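Local coordinates for DegV domain-containing protein spr0652 (PDB 6CNG) that binds linoleic acid and probably other long-chain fatty acids as the FakB3 protein of fatty acid kinase, and may serve in lipid transport or fatty acid metabolism, at residues 30-35 with 279-284; 102-107 with 147-152. One frame throughout, in Å; residues are numbered along the deposited sequence.

Interaction 1: residues 30-35 with 279-284; sequences GCDYRQ and LPTSGL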
loop_
_atom_site.group_PDB
_atom_site.type_symbol
_atom_site.label_atom_id
_atom_site.label_comp_id
_atom_site.label_asym_id
_atom_site.label_seq_id
_atom_site.Cartn_x
_atom_site.Cartn_y
_atom_site.Cartn_z
ATOM N N GLY A 30 -2.990 -4.291 1.948
ATOM C CA GLY A 30 -2.134 -3.499 1.094
ATOM C C GLY A 30 -1.520 -2.304 1.787
ATOM O O GLY A 30 -0.621 -1.676 1.221
ATOM N N CYS A 31 -2.027 -1.959 2.977
ATOM C CA CYS A 31 -1.401 -1.039 3.921
ATOM C C CYS A 31 -0.447 -1.822 4.810
ATOM O O CYS A 31 -0.766 -2.911 5.281
ATOM C CB CYS A 31 -2.465 -0.387 4.809
ATOM S SG CYS A 31 -1.898 0.668 6.168
ATOM N N ASP A 32 0.718 -1.255 5.048
ATOM C CA ASP A 32 1.747 -1.971 5.772
ATOM C C ASP A 32 1.652 -1.830 7.278
ATOM O O ASP A 32 2.338 -2.574 7.976
ATOM C CB ASP A 32 3.111 -1.484 5.285
ATOM C CG ASP A 32 3.240 -1.572 3.777
ATOM O OD1 ASP A 32 3.180 -2.677 3.236
ATOM O OD2 ASP A 32 3.347 -0.527 3.141
ATOM N N TYR A 33 0.832 -0.911 7.788
ATOM C CA TYR A 33 0.657 -0.740 9.224
ATOM C C TYR A 33 -0.132 -1.906 9.812
ATOM O O TYR A 33 -1.186 -2.280 9.296
ATOM C CB TYR A 33 -0.113 0.558 9.505
ATOM C CG TYR A 33 0.647 1.840 9.278
ATOM C CD1 TYR A 33 1.927 2.011 9.759
ATOM C CD2 TYR A 33 0.078 2.877 8.578
ATOM C CE1 TYR A 33 2.610 3.192 9.547
ATOM C CE2 TYR A 33 0.745 4.049 8.362
ATOM C CZ TYR A 33 2.008 4.211 8.846
ATOM O OH TYR A 33 2.655 5.412 8.605
ATOM N N ARG A 34 0.365 -2.458 10.920
ATOM C CA ARG A 34 -0.479 -3.260 11.801
ATOM C C ARG A 34 -1.013 -2.430 12.960
ATOM O O ARG A 34 -2.130 -2.666 13.433
ATOM C CB ARG A 34 0.282 -4.477 12.348
ATOM C CG ARG A 34 1.253 -5.198 11.386
ATOM C CD ARG A 34 0.535 -5.861 10.247
ATOM N NE ARG A 34 1.278 -7.011 9.746
ATOM C CZ ARG A 34 0.854 -7.801 8.765
ATOM N NH1 ARG A 34 -0.303 -7.556 8.171
ATOM N NH2 ARG A 34 1.582 -8.837 8.382
ATOM N N GLN A 35 -0.232 -1.440 13.381
ATOM C CA GLN A 35 -0.628 -0.455 14.363
ATOM C C GLN A 35 -0.369 0.905 13.750
ATOM O O GLN A 35 0.673 1.114 13.140
ATOM C CB GLN A 35 0.238 -0.552 15.634
ATOM C CG GLN A 35 0.181 -1.886 16.379
ATOM C CD GLN A 35 1.169 -1.983 17.529
ATOM O OE1 GLN A 35 0.782 -2.183 18.674
ATOM N NE2 GLN A 35 2.443 -1.856 17.226
ATOM N N LEU A 279 9.274 1.075 6.318
ATOM C CA LEU A 279 8.427 0.058 6.939
ATOM C C LEU A 279 8.589 -1.278 6.235
ATOM O O LEU A 279 8.766 -1.325 5.021
ATOM C CB LEU A 279 6.937 0.416 6.867
ATOM C CG LEU A 279 6.506 1.716 7.516
ATOM C CD1 LEU A 279 5.040 1.899 7.246
ATOM C CD2 LEU A 279 6.792 1.648 8.984
ATOM N N PRO A 280 8.492 -2.382 6.957
ATOM C CA PRO A 280 8.470 -3.672 6.284
ATOM C C PRO A 280 7.132 -3.879 5.581
ATOM O O PRO A 280 6.080 -3.451 6.053
ATOM C CB PRO A 280 8.696 -4.660 7.430
ATOM C CG PRO A 280 8.142 -3.990 8.593
ATOM C CD PRO A 280 8.248 -2.520 8.395
ATOM N N THR A 281 7.183 -4.524 4.431
ATOM C CA THR A 281 5.963 -4.813 3.706
ATOM C C THR A 281 5.063 -5.785 4.468
ATOM O O THR A 281 5.528 -6.620 5.254
ATOM C CB THR A 281 6.323 -5.410 2.356
ATOM O OG1 THR A 281 7.425 -6.303 2.510
ATOM C CG2 THR A 281 6.721 -4.341 1.406
ATOM N N SER A 282 3.762 -5.687 4.194
ATOM C CA SER A 282 2.791 -6.662 4.639
ATOM C C SER A 282 2.998 -7.984 3.914
ATOM O O SER A 282 3.816 -8.119 3.012
ATOM C CB SER A 282 1.377 -6.153 4.370
ATOM O OG SER A 282 1.125 -5.975 3.006
ATOM N N GLY A 283 2.221 -8.983 4.319
ATOM C CA GLY A 283 2.273 -10.263 3.633
ATOM C C GLY A 283 1.872 -10.141 2.184
ATOM O O GLY A 283 2.529 -10.673 1.296
ATOM N N LEU A 284 0.811 -9.388 1.927
ATOM C CA LEU A 284 0.350 -9.173 0.573
ATOM C C LEU A 284 1.378 -8.409 -0.224
ATOM O O LEU A 284 1.713 -8.777 -1.347
ATOM C CB LEU A 284 -0.936 -8.377 0.653
ATOM C CG LEU A 284 -1.678 -8.173 -0.650
ATOM C CD1 LEU A 284 -1.080 -7.040 -1.435
ATOM C CD2 LEU A 284 -1.685 -9.466 -1.439
HETATM O O HOH W 1 4.931 -2.599 8.255
#

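Interaction 2: residues 102-107 with 147-152; sequences FLVTIT and LLVEKL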
loop_
_atom_site.group_PDB
_atom_site.type_symbol
_atom_site.label_atom_id
_atom_site.label_comp_id
_atom_site.label_asym_id
_atom_site.label_seq_id
_atom_site.Cartn_x
_atom_site.Cartn_y
_atom_site.Cartn_z
ATOM N N PHE A 102 -13.609 5.772 7.887
ATOM C CA PHE A 102 -12.892 5.868 6.626
ATOM C C PHE A 102 -12.272 4.526 6.311
ATOM O O PHE A 102 -11.724 3.855 7.184
ATOM C CB PHE A 102 -11.794 6.928 6.679
ATOM C CG PHE A 102 -12.336 8.267 6.875
ATOM C CD1 PHE A 102 -12.691 8.708 8.123
ATOM C CD2 PHE A 102 -12.584 9.070 5.796
ATOM C CE1 PHE A 102 -13.257 9.950 8.288
ATOM C CE2 PHE A 102 -13.139 10.306 5.959
ATOM C CZ PHE A 102 -13.474 10.741 7.200
ATOM N N LEU A 103 -12.332 4.165 5.049
ATOM C CA LEU A 103 -11.879 2.868 4.604
ATOM C C LEU A 103 -11.030 3.109 3.376
ATOM O O LEU A 103 -11.527 3.586 2.362
ATOM C CB LEU A 103 -13.091 1.983 4.307
ATOM C CG LEU A 103 -12.878 0.497 4.089
ATOM C CD1 LEU A 103 -14.208 -0.147 3.793
ATOM C CD2 LEU A 103 -11.875 0.197 2.993
ATOM N N VAL A 104 -9.751 2.791 3.472
ATOM C CA VAL A 104 -8.827 2.907 2.360
ATOM C C VAL A 104 -8.517 1.504 1.889
ATOM O O VAL A 104 -8.044 0.673 2.666
ATOM C CB VAL A 104 -7.539 3.620 2.785
ATOM C CG1 VAL A 104 -6.659 3.909 1.589
ATOM C CG2 VAL A 104 -7.871 4.873 3.522
ATOM N N THR A 105 -8.749 1.251 0.617
ATOM C CA THR A 105 -8.383 0.002 -0.002
ATOM C C THR A 105 -7.205 0.171 -0.947
ATOM O O THR A 105 -6.908 1.245 -1.461
ATOM C CB THR A 105 -9.544 -0.603 -0.787
ATOM O OG1 THR A 105 -9.738 0.127 -2.000
ATOM C CG2 THR A 105 -10.783 -0.584 0.025
ATOM N N ILE A 106 -6.527 -0.938 -1.152
ATOM C CA ILE A 106 -5.611 -1.061 -2.248
ATOM C C ILE A 106 -6.364 -0.832 -3.561
ATOM O O ILE A 106 -7.602 -0.925 -3.637
ATOM C CB ILE A 106 -5.050 -2.490 -2.120
ATOM C CG1 ILE A 106 -3.647 -2.602 -2.724
ATOM C CG2 ILE A 106 -6.077 -3.522 -2.670
ATOM C CD1 ILE A 106 -2.962 -3.967 -2.526
ATOM N N THR A 107 -5.599 -0.493 -4.602
ATOM C CA THR A 107 -6.154 -0.201 -5.914
ATOM C C THR A 107 -7.314 -1.120 -6.273
ATOM O O THR A 107 -7.169 -2.340 -6.316
ATOM C CB THR A 107 -5.087 -0.318 -6.994
ATOM O OG1 THR A 107 -5.739 -0.371 -8.265
ATOM C CG2 THR A 107 -4.222 -1.539 -6.802
ATOM N N LEU A 147 0.736 6.543 3.785
ATOM C CA LEU A 147 0.627 7.985 3.922
ATOM C C LEU A 147 -0.815 8.426 4.066
ATOM O O LEU A 147 -1.124 9.336 4.842
ATOM C CB LEU A 147 1.221 8.645 2.698
ATOM C CG LEU A 147 2.742 8.769 2.651
ATOM C CD1 LEU A 147 3.152 9.400 1.349
ATOM C CD2 LEU A 147 3.267 9.552 3.839
ATOM N N LEU A 148 -1.708 7.830 3.297
ATOM C CA LEU A 148 -3.099 8.238 3.379
ATOM C C LEU A 148 -3.655 7.965 4.754
ATOM O O LEU A 148 -4.414 8.759 5.299
ATOM C CB LEU A 148 -3.936 7.479 2.369
ATOM C CG LEU A 148 -3.659 7.750 0.907
ATOM C CD1 LEU A 148 -4.601 6.924 0.088
ATOM C CD2 LEU A 148 -3.836 9.185 0.585
ATOM N N VAL A 149 -3.307 6.824 5.319
ATOM C CA VAL A 149 -3.800 6.481 6.641
ATOM C C VAL A 149 -3.210 7.396 7.699
ATOM O O VAL A 149 -3.910 7.855 8.603
ATOM C CB VAL A 149 -3.503 4.997 6.881
ATOM C CG1 VAL A 149 -3.393 4.718 8.322
ATOM C CG2 VAL A 149 -4.598 4.193 6.246
ATOM N N GLU A 150 -1.922 7.679 7.606
ATOM C CA GLU A 150 -1.325 8.652 8.488
ATOM C C GLU A 150 -2.030 9.996 8.388
ATOM O O GLU A 150 -2.263 10.660 9.403
ATOM C CB GLU A 150 0.149 8.809 8.141
ATOM C CG GLU A 150 0.748 10.027 8.815
ATOM C CD GLU A 150 2.246 10.154 8.641
ATOM O OE1 GLU A 150 2.852 10.997 9.336
ATOM O OE2 GLU A 150 2.803 9.400 7.825
ATOM N N LYS A 151 -2.366 10.420 7.176
ATOM C CA LYS A 151 -2.990 11.714 7.012
ATOM C C LYS A 151 -4.396 11.728 7.574
ATOM O O LYS A 151 -4.814 12.711 8.182
ATOM C CB LYS A 151 -3.007 12.092 5.546
ATOM C CG LYS A 151 -3.655 13.437 5.300
ATOM C CD LYS A 151 -3.012 14.589 6.046
ATOM C CE LYS A 151 -1.551 14.708 5.764
ATOM N NZ LYS A 151 -0.988 16.055 6.063
ATOM N N LEU A 152 -5.159 10.679 7.357
ATOM C CA LEU A 152 -6.470 10.663 7.965
ATOM C C LEU A 152 -6.351 10.864 9.469
ATOM O O LEU A 152 -7.095 11.655 10.063
ATOM C CB LEU A 152 -7.145 9.349 7.652
ATOM C CG LEU A 152 -7.571 9.106 6.224
ATOM C CD1 LEU A 152 -8.016 7.707 6.012
ATOM C CD2 LEU A 152 -8.708 10.046 5.887
#

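Interaction 1: residues 30-35 with 279-284
Asp32 and Ser282 join the two halves of a DegV fold where strand 275-280 turns into helix 283-289. The backbone N of Ser282, the N-cap residue of that helix, donates to Asp32 OD1 at 3.2 Å, with an N-H...O angle of 154°. It meets the anti side of the carboxylate, 15° out of its plane. Asp32 CG stands beside its own backbone N and opposite the carbonyl carbon (chi1 -53°), which carries OD1 across to the turn, while CB lies 3.6 Å from Pro280 O. Ser282 OG is engaged elsewhere, with Ser29 O and Cys285 N, so serine backbone and side chain have separate tasks.

Farther along, the Tyr33 ring and Leu279 cross obliquely: methyl CD1 of Leu279 is 3.6 Å from Tyr33 CE1. Arg34, bent at its second torsion, lays one guanidinium face over Ser282 CB, 4.4 Å from NH1; its charge is met by Asp61, which also accepts from the N atoms of Gly283 and Leu284 at the helix start. The side chain of Leu284 comes within about 4 Å of the bound linoleic acid, which places the turn beside the lipid site. One water donates to both Asp32 O and Pro280 O, 2.6 Å from each.

Interaction 2: residues 102-107 with 147-152
Val104 presents its two methyls to three side chains of helix 143-157, which packs on the adjacent parallel strands 23-28 and 100-105 in an alpha/beta arrangement. The axes of strand 102-105 and helix 147-152 run nearly antiparallel, at 169°, and come within 9.7 Å of each other. Val104 is the central bump. Its CG1, anti to the backbone N (chi1 -172°), meets Leu148 CD1 at 3.9 Å, whereas CG2 is turned to the next helical turn and lies 3.8 Å from Leu152 CD1. The valine thus fits between two leucines four residues apart, one on each methyl, and Val149 CG2 adds a looser contact with CG2 at 4.3 Å.

Leu152 is the answering bump from the helix. It runs alongside Val104, pointing the other way, and enters the hollow between that valine and Phe102: CD1 touches Phe102 CB at 3.9 Å, and CD2 rests over one face of the phenyl ring, 4.0 Å from CD2 of Phe102. Phe162 stacks with the same ring, while Val165 and Val166 of helix 162-174 also touch the phenylalanine. Ile25 of strand 23-28 touches both Val149 and Leu152, extending the packing onto the neighbouring strand.

All five contacting residues are buried, and no hydrogen bond crosses between the segments. Strand and helix therefore meet here through aliphatic and CH-to-ring van der Waals contacts, and the contact depends on the fit of branched side chains and not on any directional bond between the segments.

From the N terminus the chain runs along strand 23-28 into 30-35, the first half of interaction 1, then returns through strand 43-54 to strand 100-105. Interaction 2 closes a loop of 39 residues when helix 143-157 folds back over that strand. Only much later, after 243 intervening residues, does 279-284 return to 30-35, so the shorter closure lies wholly within the longer one. Interaction 2 seats helix 143-157 on the first sheet; interaction 1 ties that part to the edge strand 275-280 of the second. They touch directly: Ile106 CD1 packs against Leu284 CD1 at 3.8 Å, and Tyr33 CD2 against Val149 CG1 at 3.9 Å.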